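Local coordinates for protein exopolygalacturonase (Yersinia enterocolitica, PDB 2UVF) that hydrolyses pectic polygalacturonic acid from the chain end as a family 28 exopolygalacturonase, probably releasing digalacturonic acid in the periplasm, at residues Ser205-Gly219 / Phe258-Asn272. Sequence-based numbering, arbitrary orientation.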
ATOM      1  N   SER A 205     -11.428   7.474 -18.577  1.00 41.78           N
ATOM      2  CA  SER A 205     -10.161   7.179 -19.230  1.00 42.24           C
ATOM      3  C   SER A 205      -9.426   8.422 -19.763  1.00 42.53           C
ATOM      4  O   SER A 205     -10.040   9.465 -20.018  1.00 42.00           O
ATOM      5  CB  SER A 205     -10.391   6.163 -20.348  1.00 41.88           C
ATOM      6  OG  SER A 205     -10.972   4.979 -19.809  1.00 42.87           O
ATOM      7  N   ASP A 206      -8.105   8.283 -19.910  1.00 43.12           N
ATOM      8  CA  ASP A 206      -7.230   9.314 -20.497  1.00 43.17           C
ATOM      9  C   ASP A 206      -7.402  10.707 -19.890  1.00 43.10           C
ATOM     10  O   ASP A 206      -7.730  11.672 -20.594  1.00 42.87           O
ATOM     11  CB  ASP A 206      -7.382   9.333 -22.028  1.00 43.41           C
ATOM     12  CG  ASP A 206      -7.014   8.008 -22.656  1.00 44.67           C
ATOM     13  OD1 ASP A 206      -5.847   7.583 -22.520  1.00 46.41           O
ATOM     14  OD2 ASP A 206      -7.885   7.380 -23.289  1.00 47.37           O
ATOM     15  N   MET A 207      -7.188  10.794 -18.573  1.00 42.86           N
ATOM     16  CA  MET A 207      -7.213  12.074 -17.861  1.00 42.30           C
ATOM     17  C   MET A 207      -6.260  12.095 -16.651  1.00 42.10           C
ATOM     18  O   MET A 207      -5.744  11.060 -16.223  1.00 42.36           O
ATOM     19  CB  MET A 207      -8.645  12.447 -17.438  1.00 42.32           C
ATOM     20  CG  MET A 207      -9.253  11.548 -16.366  1.00 41.34           C
ATOM     21  SD  MET A 207     -10.671  12.269 -15.537  1.00 43.01           S
ATOM     22  CE  MET A 207      -9.888  13.481 -14.455  1.00 42.29           C
ATOM     23  N   THR A 208      -6.017  13.296 -16.137  1.00 41.58           N
ATOM     24  CA  THR A 208      -5.268  13.509 -14.908  1.00 41.03           C
ATOM     25  C   THR A 208      -6.110  14.443 -14.074  1.00 41.01           C
ATOM     26  O   THR A 208      -6.623  15.437 -14.583  1.00 41.06           O
ATOM     27  CB  THR A 208      -3.898  14.181 -15.154  1.00 40.61           C
ATOM     28  OG1 THR A 208      -3.039  13.282 -15.859  1.00 39.98           O
ATOM     29  CG2 THR A 208      -3.236  14.587 -13.821  1.00 40.10           C
ATOM     30  N   LEU A 209      -6.291  14.091 -12.806  1.00 41.09           N
ATOM     31  CA  LEU A 209      -6.869  14.990 -11.829  1.00 40.76           C
ATOM     32  C   LEU A 209      -5.730  15.411 -10.924  1.00 41.06           C
ATOM     33  O   LEU A 209      -5.101  14.581 -10.270  1.00 41.62           O
ATOM     34  CB  LEU A 209      -7.998  14.314 -11.048  1.00 40.56           C
ATOM     35  CG  LEU A 209      -8.629  15.024  -9.850  1.00 40.06           C
ATOM     36  CD1 LEU A 209      -9.411  16.274 -10.259  1.00 40.91           C
ATOM     37  CD2 LEU A 209      -9.523  14.054  -9.096  1.00 40.41           C
ATOM     38  N   ASN A 210      -5.468  16.709 -10.909  1.00 40.98           N
ATOM     39  CA  ASN A 210      -4.377  17.291 -10.174  1.00 40.89           C
ATOM     40  C   ASN A 210      -4.904  18.172  -9.049  1.00 41.35           C
ATOM     41  O   ASN A 210      -5.558  19.189  -9.295  1.00 41.55           O
ATOM     42  CB  ASN A 210      -3.501  18.118 -11.124  1.00 40.70           C
ATOM     43  CG  ASN A 210      -2.235  18.617 -10.462  1.00 40.42           C
ATOM     44  OD1 ASN A 210      -1.361  17.819 -10.100  1.00 38.27           O
ATOM     45  ND2 ASN A 210      -2.125  19.945 -10.294  1.00 37.06           N
ATOM     46  N   LEU A 211      -4.601  17.763  -7.818  1.00 41.14           N
ATOM     47  CA  LEU A 211      -4.855  18.560  -6.643  1.00 41.47           C
ATOM     48  C   LEU A 211      -3.595  19.382  -6.331  1.00 41.75           C
ATOM     49  O   LEU A 211      -2.548  18.828  -5.996  1.00 41.75           O
ATOM     50  CB  LEU A 211      -5.256  17.649  -5.470  1.00 41.33           C
ATOM     51  CG  LEU A 211      -6.448  16.717  -5.717  1.00 41.65           C
ATOM     52  CD1 LEU A 211      -6.019  15.249  -5.744  1.00 41.43           C
ATOM     53  CD2 LEU A 211      -7.490  16.949  -4.647  1.00 42.21           C
ATOM     54  N   GLN A 212      -3.701  20.703  -6.463  1.00 41.88           N
ATOM     55  CA  GLN A 212      -2.553  21.606  -6.362  1.00 41.41           C
ATOM     56  C   GLN A 212      -2.225  21.935  -4.915  1.00 40.65           C
ATOM     57  O   GLN A 212      -3.017  21.673  -4.010  1.00 40.48           O
ATOM     58  CB  GLN A 212      -2.851  22.923  -7.093  1.00 41.73           C
ATOM     59  CG  GLN A 212      -2.942  22.833  -8.611  1.00 42.04           C
ATOM     60  CD  GLN A 212      -3.246  24.189  -9.246  1.00 42.53           C
ATOM     61  OE1 GLN A 212      -4.158  24.894  -8.823  1.00 44.89           O
ATOM     62  NE2 GLN A 212      -2.474  24.560 -10.252  1.00 42.89           N
ATOM     63  N   ALA A 213      -1.058  22.532  -4.704  1.00 39.89           N
ATOM     64  CA  ALA A 213      -0.655  22.988  -3.370  1.00 38.79           C
ATOM     65  C   ALA A 213      -1.748  23.838  -2.713  1.00 38.46           C
ATOM     66  O   ALA A 213      -2.181  24.872  -3.253  1.00 38.68           O
ATOM     67  CB  ALA A 213       0.643  23.747  -3.447  1.00 38.98           C
ATOM     68  N   GLY A 214      -2.214  23.383  -1.559  1.00 37.11           N
ATOM     69  CA  GLY A 214      -3.248  24.099  -0.822  1.00 36.42           C
ATOM     70  C   GLY A 214      -4.673  23.642  -1.073  1.00 35.21           C
ATOM     71  O   GLY A 214      -5.575  24.065  -0.362  1.00 34.64           O
ATOM     72  N   ALA A 215      -4.865  22.785  -2.082  1.00 34.90           N
ATOM     73  CA  ALA A 215      -6.174  22.174  -2.385  1.00 34.40           C
ATOM     74  C   ALA A 215      -6.629  21.107  -1.389  1.00 34.28           C
ATOM     75  O   ALA A 215      -5.879  20.194  -1.073  1.00 34.97           O
ATOM     76  CB  ALA A 215      -6.179  21.576  -3.789  1.00 34.09           C
ATOM     77  N   ILE A 216      -7.865  21.214  -0.907  1.00 33.82           N
ATOM     78  CA  ILE A 216      -8.484  20.138  -0.113  1.00 33.09           C
ATOM     79  C   ILE A 216      -9.807  19.721  -0.739  1.00 33.21           C
ATOM     80  O   ILE A 216     -10.767  20.498  -0.785  1.00 32.26           O
ATOM     81  CB  ILE A 216      -8.704  20.506   1.374  1.00 32.87           C
ATOM     82  CG1 ILE A 216      -7.384  20.912   2.041  1.00 32.95           C
ATOM     83  CG2 ILE A 216      -9.340  19.336   2.140  1.00 31.33           C
ATOM     84  CD1 ILE A 216      -7.558  21.507   3.435  1.00 33.02           C
ATOM     85  N   LEU A 217      -9.831  18.492  -1.247  1.00 33.44           N
ATOM     86  CA  LEU A 217     -11.074  17.848  -1.625  1.00 33.24           C
ATOM     87  C   LEU A 217     -11.671  17.191  -0.396  1.00 33.32           C
ATOM     88  O   LEU A 217     -11.196  16.141   0.077  1.00 33.14           O
ATOM     89  CB  LEU A 217     -10.872  16.854  -2.777  1.00 33.39           C
ATOM     90  CG  LEU A 217     -12.141  16.193  -3.342  1.00 34.18           C
ATOM     91  CD1 LEU A 217     -13.057  17.199  -4.051  1.00 33.88           C
ATOM     92  CD2 LEU A 217     -11.786  15.032  -4.260  1.00 32.92           C
ATOM     93  N   LEU A 218     -12.720  17.837   0.117  1.00 33.37           N
ATOM     94  CA  LEU A 218     -13.419  17.414   1.322  1.00 33.91           C
ATOM     95  C   LEU A 218     -14.688  16.597   0.998  1.00 34.67           C
ATOM     96  O   LEU A 218     -15.561  17.046   0.259  1.00 34.75           O
ATOM     97  CB  LEU A 218     -13.758  18.633   2.212  1.00 33.51           C
ATOM     98  CG  LEU A 218     -14.365  18.405   3.612  1.00 33.72           C
ATOM     99  CD1 LEU A 218     -13.563  17.423   4.467  1.00 34.04           C
ATOM    100  CD2 LEU A 218     -14.545  19.722   4.369  1.00 33.60           C
ATOM    101  N   GLY A 219     -14.785  15.402   1.568  1.00 35.03           N
ATOM    102  CA  GLY A 219     -15.979  14.597   1.423  1.00 36.26           C
ATOM    103  C   GLY A 219     -17.192  15.294   1.997  1.00 36.79           C
ATOM    104  O   GLY A 219     -17.090  16.002   3.005  1.00 36.97           O
ATOM    105  N   PHE A 258     -11.507   1.032 -18.148  1.00 42.79           N
ATOM    106  CA  PHE A 258     -10.910   2.352 -18.234  1.00 42.42           C
ATOM    107  C   PHE A 258      -9.454   2.188 -18.630  1.00 42.31           C
ATOM    108  O   PHE A 258      -8.926   1.079 -18.633  1.00 42.42           O
ATOM    109  CB  PHE A 258     -11.024   3.083 -16.903  1.00 42.35           C
ATOM    110  CG  PHE A 258     -12.418   3.177 -16.387  1.00 42.05           C
ATOM    111  CD1 PHE A 258     -13.271   4.188 -16.831  1.00 41.77           C
ATOM    112  CD2 PHE A 258     -12.885   2.262 -15.451  1.00 41.87           C
ATOM    113  CE1 PHE A 258     -14.559   4.280 -16.363  1.00 40.96           C
ATOM    114  CE2 PHE A 258     -14.169   2.350 -14.966  1.00 41.05           C
ATOM    115  CZ  PHE A 258     -15.013   3.371 -15.415  1.00 42.23           C
ATOM    116  N   ARG A 259      -8.806   3.281 -19.003  1.00 42.18           N
ATOM    117  CA  ARG A 259      -7.385   3.214 -19.268  1.00 42.00           C
ATOM    118  C   ARG A 259      -6.737   4.554 -18.987  1.00 41.61           C
ATOM    119  O   ARG A 259      -7.385   5.593 -19.085  1.00 41.24           O
ATOM    120  CB  ARG A 259      -7.072   2.689 -20.692  1.00 42.05           C
ATOM    121  CG  ARG A 259      -7.383   3.621 -21.852  1.00 42.53           C
ATOM    122  CD  ARG A 259      -6.994   3.005 -23.199  1.00 43.02           C
ATOM    123  NE  ARG A 259      -6.973   4.031 -24.249  1.00 47.04           N
ATOM    124  CZ  ARG A 259      -6.606   3.838 -25.522  1.00 48.94           C
ATOM    125  NH1 ARG A 259      -6.210   2.643 -25.955  1.00 48.17           N
ATOM    126  NH2 ARG A 259      -6.635   4.855 -26.380  1.00 48.99           N
ATOM    127  N   ASN A 260      -5.458   4.505 -18.621  1.00 41.14           N
ATOM    128  CA  ASN A 260      -4.632   5.699 -18.441  1.00 40.98           C
ATOM    129  C   ASN A 260      -5.273   6.740 -17.517  1.00 39.97           C
ATOM    130  O   ASN A 260      -5.595   7.843 -17.947  1.00 39.95           O
ATOM    131  CB  ASN A 260      -4.236   6.330 -19.804  1.00 40.64           C
ATOM    132  CG  ASN A 260      -3.796   5.301 -20.842  1.00 43.02           C
ATOM    133  OD1 ASN A 260      -3.239   4.241 -20.513  1.00 46.04           O
ATOM    134  ND2 ASN A 260      -4.033   5.616 -22.119  1.00 43.21           N
ATOM    135  N   ILE A 261      -5.459   6.385 -16.248  1.00 39.29           N
ATOM    136  CA  ILE A 261      -5.975   7.342 -15.244  1.00 39.18           C
ATOM    137  C   ILE A 261      -4.885   7.797 -14.257  1.00 38.64           C
ATOM    138  O   ILE A 261      -4.131   6.987 -13.731  1.00 38.48           O
ATOM    139  CB  ILE A 261      -7.229   6.805 -14.466  1.00 39.24           C
ATOM    140  CG1 ILE A 261      -8.325   6.353 -15.455  1.00 40.20           C
ATOM    141  CG2 ILE A 261      -7.742   7.855 -13.521  1.00 37.63           C
ATOM    142  CD1 ILE A 261      -9.522   5.659 -14.831  1.00 39.28           C
ATOM    143  N   ARG A 262      -4.840   9.101 -14.000  1.00 38.31           N
ATOM    144  CA  ARG A 262      -3.771   9.724 -13.219  1.00 37.85           C
ATOM    145  C   ARG A 262      -4.351  10.680 -12.185  1.00 37.30           C
ATOM    146  O   ARG A 262      -5.220  11.494 -12.504  1.00 37.00           O
ATOM    147  CB  ARG A 262      -2.806  10.497 -14.133  1.00 37.50           C
ATOM    148  CG  ARG A 262      -2.029   9.630 -15.111  1.00 38.23           C
ATOM    149  CD  ARG A 262      -1.181  10.473 -16.019  1.00 37.79           C
ATOM    150  NE  ARG A 262       0.161  10.656 -15.483  1.00 38.21           N
ATOM    151  CZ  ARG A 262       0.606  11.743 -14.866  1.00 37.69           C
ATOM    152  NH1 ARG A 262      -0.176  12.800 -14.690  1.00 39.06           N
ATOM    153  NH2 ARG A 262       1.853  11.768 -14.432  1.00 39.10           N
ATOM    154  N   ILE A 263      -3.866  10.575 -10.947  1.00 36.56           N
ATOM    155  CA  ILE A 263      -4.259  11.492  -9.878  1.00 35.43           C
ATOM    156  C   ILE A 263      -2.993  11.976  -9.164  1.00 35.55           C
ATOM    157  O   ILE A 263      -2.213  11.163  -8.662  1.00 35.44           O
ATOM    158  CB  ILE A 263      -5.261  10.834  -8.897  1.00 35.61           C
ATOM    159  CG1 ILE A 263      -6.310  10.036  -9.684  1.00 33.86           C
ATOM    160  CG2 ILE A 263      -5.857  11.893  -7.953  1.00 34.02           C
ATOM    161  CD1 ILE A 263      -7.350   9.339  -8.842  1.00 35.12           C
ATOM    162  N   THR A 264      -2.788  13.295  -9.122  1.00 35.07           N
ATOM    163  CA  THR A 264      -1.471  13.847  -8.780  1.00 34.64           C
ATOM    164  C   THR A 264      -1.605  15.167  -8.035  1.00 34.50           C
ATOM    165  O   THR A 264      -2.707  15.637  -7.772  1.00 34.63           O
ATOM    166  CB  THR A 264      -0.593  14.097 -10.058  1.00 34.73           C
ATOM    167  OG1 THR A 264      -1.245  15.059 -10.892  1.00 33.79           O
ATOM    168  CG2 THR A 264      -0.346  12.814 -10.861  1.00 33.03           C
ATOM    169  N   GLY A 265      -0.468  15.763  -7.705  1.00 34.66           N
ATOM    170  CA  GLY A 265      -0.433  17.060  -7.052  1.00 34.60           C
ATOM    171  C   GLY A 265      -0.245  16.871  -5.564  1.00 35.09           C
ATOM    172  O   GLY A 265      -0.581  15.808  -5.021  1.00 35.15           O
ATOM    173  N   SER A 266       0.278  17.904  -4.909  1.00 34.55           N
ATOM    174  CA  SER A 266       0.564  17.856  -3.484  1.00 34.35           C
ATOM    175  C   SER A 266      -0.626  18.174  -2.589  1.00 34.55           C
ATOM    176  O   SER A 266      -0.463  18.322  -1.378  1.00 34.62           O
ATOM    177  CB  SER A 266       1.744  18.770  -3.152  1.00 34.08           C
ATOM    178  OG  SER A 266       1.370  20.129  -3.215  1.00 34.94           O
ATOM    179  N   GLY A 267      -1.822  18.262  -3.177  1.00 34.64           N
ATOM    180  CA  GLY A 267      -3.049  18.565  -2.435  1.00 34.40           C
ATOM    181  C   GLY A 267      -3.544  17.400  -1.580  1.00 35.01           C
ATOM    182  O   GLY A 267      -2.968  16.296  -1.611  1.00 34.69           O
ATOM    183  N   VAL A 268      -4.625  17.654  -0.837  1.00 34.44           N
ATOM    184  CA  VAL A 268      -5.191  16.722   0.138  1.00 33.58           C
ATOM    185  C   VAL A 268      -6.541  16.173  -0.350  1.00 33.91           C
ATOM    186  O   VAL A 268      -7.344  16.901  -0.958  1.00 34.04           O
ATOM    187  CB  VAL A 268      -5.348  17.424   1.517  1.00 33.27           C
ATOM    188  CG1 VAL A 268      -6.154  16.579   2.528  1.00 33.87           C
ATOM    189  CG2 VAL A 268      -3.974  17.818   2.084  1.00 32.74           C
ATOM    190  N   ILE A 269      -6.764  14.880  -0.113  1.00 33.47           N
ATOM    191  CA  ILE A 269      -8.091  14.275  -0.259  1.00 32.88           C
ATOM    192  C   ILE A 269      -8.562  13.848   1.118  1.00 32.43           C
ATOM    193  O   ILE A 269      -7.966  12.957   1.746  1.00 32.01           O
ATOM    194  CB  ILE A 269      -8.119  13.055  -1.212  1.00 32.56           C
ATOM    195  CG1 ILE A 269      -7.403  13.373  -2.538  1.00 32.01           C
ATOM    196  CG2 ILE A 269      -9.574  12.636  -1.446  1.00 33.48           C
ATOM    197  CD1 ILE A 269      -7.086  12.165  -3.428  1.00 32.51           C
ATOM    198  N   ASP A 270      -9.636  14.492   1.569  1.00 31.60           N
ATOM    199  CA  ASP A 270     -10.159  14.320   2.904  1.00 31.34           C
ATOM    200  C   ASP A 270     -11.557  13.685   2.841  1.00 31.43           C
ATOM    201  O   ASP A 270     -12.463  14.250   2.261  1.00 31.18           O
ATOM    202  CB  ASP A 270     -10.170  15.662   3.643  1.00 31.15           C
ATOM    203  CG  ASP A 270     -10.493  15.511   5.100  1.00 31.70           C
ATOM    204  OD1 ASP A 270     -11.082  14.488   5.488  1.00 32.96           O
ATOM    205  OD2 ASP A 270     -10.176  16.418   5.873  1.00 34.61           O
ATOM    206  N   GLY A 271     -11.704  12.496   3.425  1.00 31.47           N
ATOM    207  CA  GLY A 271     -12.933  11.711   3.276  1.00 31.66           C
ATOM    208  C   GLY A 271     -14.111  12.098   4.154  1.00 31.07           C
ATOM    209  O   GLY A 271     -15.241  11.684   3.883  1.00 30.91           O
ATOM    210  N   ASN A 272     -13.819  12.860   5.210  1.00 31.06           N
ATOM    211  CA  ASN A 272     -14.791  13.498   6.096  1.00 31.80           C
ATOM    212  C   ASN A 272     -15.531  12.464   6.943  1.00 31.97           C
ATOM    213  O   ASN A 272     -16.705  12.666   7.328  1.00 32.42           O
ATOM    214  CB  ASN A 272     -15.764  14.402   5.295  1.00 31.99           C
ATOM    215  CG  ASN A 272     -16.371  15.528   6.133  1.00 34.13           C
ATOM    216  OD1 ASN A 272     -16.044  15.700   7.321  1.00 36.70           O
ATOM    217  ND2 ASN A 272     -17.260  16.306   5.511  1.00 33.08           N
TER
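Leu211 packs its CD1 methyl against Ile263 CG2 and Ile269 CG1, 4.0 Å from each, filling the inner corner where both segments bend from one strand into the next. CG stands anti to the carbonyl carbon (chi1 -55°), which carries the two methyls along the partner segment, CD2 touching the carbonyl O of Val268. Leu209 CD2 packs loosely against Ile263 CG2, and Leu217 CD2 against Ile269 CG2, on the same inward-facing side. Strands 207-211 and 258-264 run parallel, their axes 7° apart, and 215-219 pairs likewise with 268-270; the register slips by two residues at the corner. There the type II turn from Gln212 to Ala215 swings out beyond the shorter bend of Gly265-Gly267, and Gly267 N meets Leu211 O from above the carbonyl plane. On the opposite face of the first pair of strands polar side chains meet across the ladder. Thr208 OG1 accepts a nearly straight bond from Arg262 NH1 (3.1 Å), in the guanidinium plane; a bend at chi3 (92°) turns the arginine tip back to it, while NH2 reaches Leu46 O. Next along, Thr264 OG1 donates to Asn210 OD1 (2.9 Å) on an in-plane lone pair, and Asn210 ND2 is held by Glu190. At the far end Asp206 OD1 takes Asn260 ND2 at 2.7 Å, with only a long salt bridge from OD2 to Arg259 NE, and Ser205 OG receives Arg259 N. At the other end Asp270 OD1 closes an Asx turn near a bound nickel ion. Such stacking of successive coils is the hallmark of the right-handed parallel beta-helix of this family: strands 187-191 and 194-202 pair with 207-211 and 215-219 on the side away from 258-272, and strands 342-345 and 348-350 continue the ladders beyond 258-272.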